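Local coordinates for peptidase M16 inactive domain family protein (Pseudomonas fluorescens, PDB 3GWB), which is of uncertain function, being an inactive-domain member of the M16 peptidase family that may have hydrolase activity, at residues Y337-K351 / S392-N405. Numbering follows the deposited sequence.
Sequences YLKNGPTQKELDDAK and SQELTVEQVKAAMN
Two bends, each joining a pair of helices, pack together in the helical layer of this M16-type alpha/beta domain: the 341-343 turn sits on the first turns of helix 397-407, and the 395-396 turn faces helix 344-356 through Leu347 and Lys351, the lysine bridging to the Ser392-Leu395 turn. The short segments 344-351 and 397-405 cross at 90°, with 10.9 Å between axes. At such a bend one lysine can gather several carbonyls of a turn. Lys351, its chain bent at chi3 and chi4, curls NZ into the turn. There NZ donates to Leu395 O at 2.9 Å and, more distantly, to Ser392 O at 3.2 Å, in each case in the carbonyl plane and on a lone pair; Gln393 O is a further acceptor, though less surely placed. Ser392 O also takes Leu395 N, so one carbonyl serves both turn and lysine. A methionine in place of Lys351 would probably leave the carbonyls of Ser392 and Leu395 without their shared ammonium donor and the turn less firmly tied to the helix.

Between the bends the packing is largely apolar, though a water accepts from both Gln344 NE2 and Val397 N. Leu347, with CG anti to its own N, sends CD1 to Val400 CG2 (3.9 Å), the two side chains lying alongside and pointing opposite ways, and CD2 to Val397 CG2; Leu271 of helix 266-277 also touches Leu347. Pro342 sets its CG against Val400 CG1. Gly341, at positive phi, brings its CA to 4.0 Å from Lys401 CB, where a side chain would collide. Farther on, Leu338 CD2 meets Met404 CB at 3.7 Å, and the selenomethionine's CE reaches the Tyr337 ring edge. At the opposite end, Gln393 NE2 returns a nearly straight bond (175°) to Lys351 O, which lies close to the Gln393 amide plane, although NE2 is tilted from the carbonyl's own plane.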
loop_
_atom_site.group_PDB
_atom_site.type_symbol
_atom_site.label_atom_id
_atom_site.label_comp_id
_atom_site.label_asym_id
_atom_site.label_seq_id
_atom_site.Cartn_x
_atom_site.Cartn_y
_atom_site.Cartn_z
ATOM N N TYR A 337 27.336 21.625 1.060
ATOM C CA TYR A 337 26.195 22.160 0.323
ATOM C C TYR A 337 25.740 23.515 0.877
ATOM O O TYR A 337 25.487 24.447 0.114
ATOM C CB TYR A 337 25.015 21.186 0.366
ATOM C CG TYR A 337 23.865 21.600 -0.526
ATOM C CD1 TYR A 337 24.011 21.625 -1.912
ATOM C CD2 TYR A 337 22.635 21.978 0.012
ATOM C CE1 TYR A 337 22.959 22.014 -2.745
ATOM C CE2 TYR A 337 21.569 22.371 -0.815
ATOM C CZ TYR A 337 21.741 22.386 -2.194
ATOM O OH TYR A 337 20.700 22.771 -3.029
ATOM N N LEU A 338 25.616 23.622 2.200
ATOM C CA LEU A 338 25.183 24.880 2.812
ATOM C C LEU A 338 26.231 25.962 2.609
ATOM O O LEU A 338 25.904 27.143 2.462
ATOM C CB LEU A 338 24.938 24.705 4.313
ATOM C CG LEU A 338 23.741 23.859 4.749
ATOM C CD1 LEU A 338 23.622 23.902 6.271
ATOM C CD2 LEU A 338 22.466 24.397 4.105
ATOM N N LYS A 339 27.490 25.542 2.598
ATOM C CA LYS A 339 28.614 26.449 2.425
ATOM C C LYS A 339 28.705 27.070 1.033
ATOM O O LYS A 339 28.821 28.286 0.902
ATOM C CB LYS A 339 29.919 25.715 2.739
ATOM C CG LYS A 339 31.174 26.562 2.571
ATOM C CD LYS A 339 32.427 25.744 2.855
ATOM C CE LYS A 339 33.694 26.559 2.639
ATOM N NZ LYS A 339 33.770 27.731 3.555
ATOM N N ASN A 340 28.649 26.246 -0.011
ATOM C CA ASN A 340 28.779 26.768 -1.366
ATOM C C ASN A 340 27.504 26.869 -2.178
ATOM O O ASN A 340 27.484 27.519 -3.221
ATOM C CB ASN A 340 29.810 25.948 -2.139
ATOM C CG ASN A 340 31.200 26.108 -1.576
ATOM O OD1 ASN A 340 31.614 27.217 -1.246
ATOM N ND2 ASN A 340 31.934 25.005 -1.465
ATOM N N GLY A 341 26.440 26.235 -1.702
ATOM C CA GLY A 341 25.189 26.286 -2.427
ATOM C C GLY A 341 25.202 25.361 -3.625
ATOM O O GLY A 341 26.159 24.615 -3.834
ATOM N N PRO A 342 24.139 25.380 -4.436
ATOM C CA PRO A 342 24.060 24.522 -5.617
ATOM C C PRO A 342 24.728 25.176 -6.824
ATOM O O PRO A 342 24.873 26.393 -6.868
ATOM C CB PRO A 342 22.561 24.367 -5.807
ATOM C CG PRO A 342 22.075 25.734 -5.472
ATOM C CD PRO A 342 22.861 26.085 -4.218
ATOM N N THR A 343 25.134 24.363 -7.795
ATOM C CA THR A 343 25.765 24.873 -9.012
ATOM C C THR A 343 24.658 25.247 -9.991
ATOM O O THR A 343 23.535 24.761 -9.856
ATOM C CB THR A 343 26.643 23.803 -9.675
ATOM O OG1 THR A 343 25.833 22.674 -10.026
ATOM C CG2 THR A 343 27.747 23.357 -8.726
ATOM N N GLN A 344 24.971 26.106 -10.963
ATOM C CA GLN A 344 23.993 26.521 -11.970
ATOM C C GLN A 344 23.353 25.308 -12.617
ATOM O O GLN A 344 22.143 25.273 -12.826
ATOM C CB GLN A 344 24.650 27.353 -13.074
ATOM C CG GLN A 344 24.555 28.847 -12.886
ATOM C CD GLN A 344 23.141 29.312 -12.597
ATOM O OE1 GLN A 344 22.199 28.992 -13.323
ATOM N NE2 GLN A 344 22.989 30.080 -11.531
ATOM N N LYS A 345 24.173 24.317 -12.945
ATOM C CA LYS A 345 23.672 23.107 -13.576
ATOM C C LYS A 345 22.601 22.459 -12.709
ATOM O O LYS A 345 21.505 22.165 -13.191
ATOM C CB LYS A 345 24.812 22.116 -13.819
ATOM C CG LYS A 345 24.349 20.786 -14.404
ATOM C CD LYS A 345 25.516 19.854 -14.707
ATOM C CE LYS A 345 26.287 19.475 -13.445
ATOM N NZ LYS A 345 25.437 18.775 -12.431
ATOM N N GLU A 346 22.919 22.245 -11.432
ATOM C CA GLU A 346 21.979 21.630 -10.497
ATOM C C GLU A 346 20.681 22.408 -10.404
ATOM O O GLU A 346 19.602 21.820 -10.359
ATOM C CB GLU A 346 22.588 21.530 -9.096
ATOM C CG GLU A 346 23.835 20.677 -9.023
ATOM C CD GLU A 346 24.399 20.587 -7.616
ATOM O OE1 GLU A 346 24.597 21.651 -6.992
ATOM O OE2 GLU A 346 24.652 19.454 -7.140
ATOM N N LEU A 347 20.788 23.731 -10.361
ATOM C CA LEU A 347 19.615 24.586 -10.261
ATOM C C LEU A 347 18.721 24.460 -11.496
ATOM O O LEU A 347 17.502 24.336 -11.373
ATOM C CB LEU A 347 20.036 26.045 -10.074
ATOM C CG LEU A 347 18.907 27.061 -9.899
ATOM C CD1 LEU A 347 18.399 27.003 -8.467
ATOM C CD2 LEU A 347 19.414 28.461 -10.217
ATOM N N ASP A 348 19.321 24.486 -12.682
ATOM C CA ASP A 348 18.547 24.380 -13.917
ATOM C C ASP A 348 17.872 23.023 -14.050
ATOM O O ASP A 348 16.690 22.938 -14.384
ATOM C CB ASP A 348 19.436 24.648 -15.132
ATOM C CG ASP A 348 19.804 26.112 -15.264
ATOM O OD1 ASP A 348 18.896 26.962 -15.120
ATOM O OD2 ASP A 348 20.992 26.412 -15.517
ATOM N N ASP A 349 18.630 21.964 -13.790
ATOM C CA ASP A 349 18.097 20.609 -13.851
ATOM C C ASP A 349 16.910 20.482 -12.894
ATOM O O ASP A 349 15.860 19.948 -13.259
ATOM C CB ASP A 349 19.188 19.603 -13.468
ATOM C CG ASP A 349 20.272 19.482 -14.531
ATOM O OD1 ASP A 349 20.534 20.481 -15.242
ATOM O OD2 ASP A 349 20.872 18.389 -14.646
ATOM N N ALA A 350 17.072 20.983 -11.671
ATOM C CA ALA A 350 15.997 20.915 -10.687
ATOM C C ALA A 350 14.764 21.668 -11.182
ATOM O O ALA A 350 13.650 21.140 -11.135
ATOM C CB ALA A 350 16.464 21.483 -9.345
ATOM N N LYS A 351 14.959 22.897 -11.654
ATOM C CA LYS A 351 13.845 23.692 -12.158
ATOM C C LYS A 351 13.161 22.950 -13.302
ATOM O O LYS A 351 11.934 22.936 -13.391
ATOM C CB LYS A 351 14.329 25.063 -12.639
ATOM C CG LYS A 351 14.821 25.972 -11.518
ATOM C CD LYS A 351 15.872 26.952 -12.022
ATOM C CE LYS A 351 15.288 28.281 -12.424
ATOM N NZ LYS A 351 15.082 29.139 -11.234
ATOM N N SER A 392 9.515 29.563 -8.107
ATOM C CA SER A 392 10.437 28.445 -8.269
ATOM C C SER A 392 11.332 28.620 -9.490
ATOM O O SER A 392 12.559 28.599 -9.378
ATOM C CB SER A 392 9.666 27.128 -8.389
ATOM O OG SER A 392 9.080 26.766 -7.150
ATOM N N GLN A 393 10.713 28.793 -10.653
ATOM C CA GLN A 393 11.454 28.964 -11.897
ATOM C C GLN A 393 12.366 30.196 -11.908
ATOM O O GLN A 393 13.260 30.295 -12.741
ATOM C CB GLN A 393 10.483 29.046 -13.080
ATOM C CG GLN A 393 9.669 27.782 -13.325
ATOM C CD GLN A 393 10.536 26.558 -13.558
ATOM O OE1 GLN A 393 11.455 26.582 -14.378
ATOM N NE2 GLN A 393 10.241 25.476 -12.842
ATOM N N GLU A 394 12.151 31.127 -10.985
ATOM C CA GLU A 394 12.958 32.343 -10.943
ATOM C C GLU A 394 14.077 32.394 -9.902
ATOM O O GLU A 394 14.880 33.334 -9.892
ATOM C CB GLU A 394 12.039 33.554 -10.773
ATOM C CG GLU A 394 11.319 33.930 -12.061
ATOM C CD GLU A 394 10.272 35.009 -11.868
ATOM O OE1 GLU A 394 10.531 35.973 -11.111
ATOM O OE2 GLU A 394 9.190 34.899 -12.488
ATOM N N LEU A 395 14.138 31.390 -9.034
ATOM C CA LEU A 395 15.167 31.352 -8.000
ATOM C C LEU A 395 16.584 31.310 -8.566
ATOM O O LEU A 395 16.835 30.700 -9.605
ATOM C CB LEU A 395 14.955 30.139 -7.093
ATOM C CG LEU A 395 13.706 30.192 -6.217
ATOM C CD1 LEU A 395 13.491 28.850 -5.541
ATOM C CD2 LEU A 395 13.864 31.308 -5.187
ATOM N N THR A 396 17.506 31.967 -7.869
ATOM C CA THR A 396 18.906 31.989 -8.276
ATOM C C THR A 396 19.718 31.151 -7.288
ATOM O O THR A 396 19.259 30.855 -6.184
ATOM C CB THR A 396 19.476 33.425 -8.280
ATOM O OG1 THR A 396 19.350 33.993 -6.970
ATOM C CG2 THR A 396 18.732 34.302 -9.279
ATOM N N VAL A 397 20.922 30.759 -7.690
ATOM C CA VAL A 397 21.787 29.967 -6.823
ATOM C C VAL A 397 22.016 30.691 -5.500
ATOM O O VAL A 397 22.068 30.068 -4.435
ATOM C CB VAL A 397 23.146 29.701 -7.498
ATOM C CG1 VAL A 397 24.113 29.080 -6.499
ATOM C CG2 VAL A 397 22.953 28.780 -8.690
ATOM N N GLU A 398 22.146 32.014 -5.574
ATOM C CA GLU A 398 22.370 32.836 -4.395
ATOM C C GLU A 398 21.164 32.811 -3.455
ATOM O O GLU A 398 21.326 32.724 -2.241
ATOM C CB GLU A 398 22.681 34.282 -4.810
ATOM C CG GLU A 398 21.490 35.042 -5.395
ATOM C CD GLU A 398 21.878 36.362 -6.053
ATOM O OE1 GLU A 398 22.578 37.179 -5.411
ATOM O OE2 GLU A 398 21.474 36.583 -7.216
ATOM N N GLN A 399 19.959 32.887 -4.017
ATOM C CA GLN A 399 18.737 32.876 -3.215
ATOM C C GLN A 399 18.508 31.526 -2.549
ATOM O O GLN A 399 18.054 31.461 -1.411
ATOM C CB GLN A 399 17.523 33.219 -4.079
ATOM C CG GLN A 399 17.569 34.609 -4.691
ATOM C CD GLN A 399 16.408 34.856 -5.630
ATOM O OE1 GLN A 399 16.149 34.063 -6.534
ATOM N NE2 GLN A 399 15.700 35.957 -5.420
ATOM N N VAL A 400 18.804 30.447 -3.263
ATOM C CA VAL A 400 18.639 29.119 -2.695
ATOM C C VAL A 400 19.658 28.939 -1.568
ATOM O O VAL A 400 19.313 28.508 -0.469
ATOM C CB VAL A 400 18.837 28.031 -3.770
ATOM C CG1 VAL A 400 18.884 26.641 -3.120
ATOM C CG2 VAL A 400 17.705 28.106 -4.788
ATOM N N LYS A 401 20.914 29.285 -1.832
ATOM C CA LYS A 401 21.949 29.155 -0.810
ATOM C C LYS A 401 21.602 29.958 0.448
ATOM O O LYS A 401 21.799 29.489 1.573
ATOM C CB LYS A 401 23.303 29.613 -1.366
ATOM C CG LYS A 401 24.425 29.676 -0.336
ATOM C CD LYS A 401 25.716 30.162 -0.975
ATOM C CE LYS A 401 26.834 30.317 0.044
ATOM N NZ LYS A 401 26.597 31.440 0.996
ATOM N N ALA A 402 21.081 31.165 0.257
ATOM C CA ALA A 402 20.727 32.007 1.392
ATOM C C ALA A 402 19.606 31.387 2.209
ATOM O O ALA A 402 19.690 31.331 3.440
ATOM C CB ALA A 402 20.314 33.388 0.916
ATOM N N ALA A 403 18.565 30.924 1.525
ATOM C CA ALA A 403 17.414 30.320 2.185
ATOM C C ALA A 403 17.795 29.090 2.998
ATOM O O ALA A 403 17.403 28.965 4.152
ATOM C CB ALA A 403 16.347 29.954 1.149
HETATM N N MSE A 404 18.558 28.183 2.396
HETATM C CA MSE A 404 18.972 26.972 3.096
HETATM C C MSE A 404 19.797 27.321 4.333
HETATM O O MSE A 404 19.656 26.684 5.379
HETATM C CB MSE A 404 19.779 26.061 2.167
HETATM C CG MSE A 404 18.967 25.456 1.004
HETATM SE SE MSE A 404 17.646 24.299 1.493
HETATM C CE MSE A 404 18.565 22.841 1.751
ATOM N N ASN A 405 20.656 28.332 4.212
ATOM C CA ASN A 405 21.483 28.761 5.335
ATOM C C ASN A 405 20.661 29.499 6.390
ATOM O O ASN A 405 21.019 29.523 7.569
ATOM C CB ASN A 405 22.621 29.665 4.851
ATOM C CG ASN A 405 23.825 28.880 4.365
ATOM O OD1 ASN A 405 24.207 28.963 3.197
ATOM N ND2 ASN A 405 24.436 28.116 5.264
HETATM O O HOH W 1 21.628 31.594 -10.253
#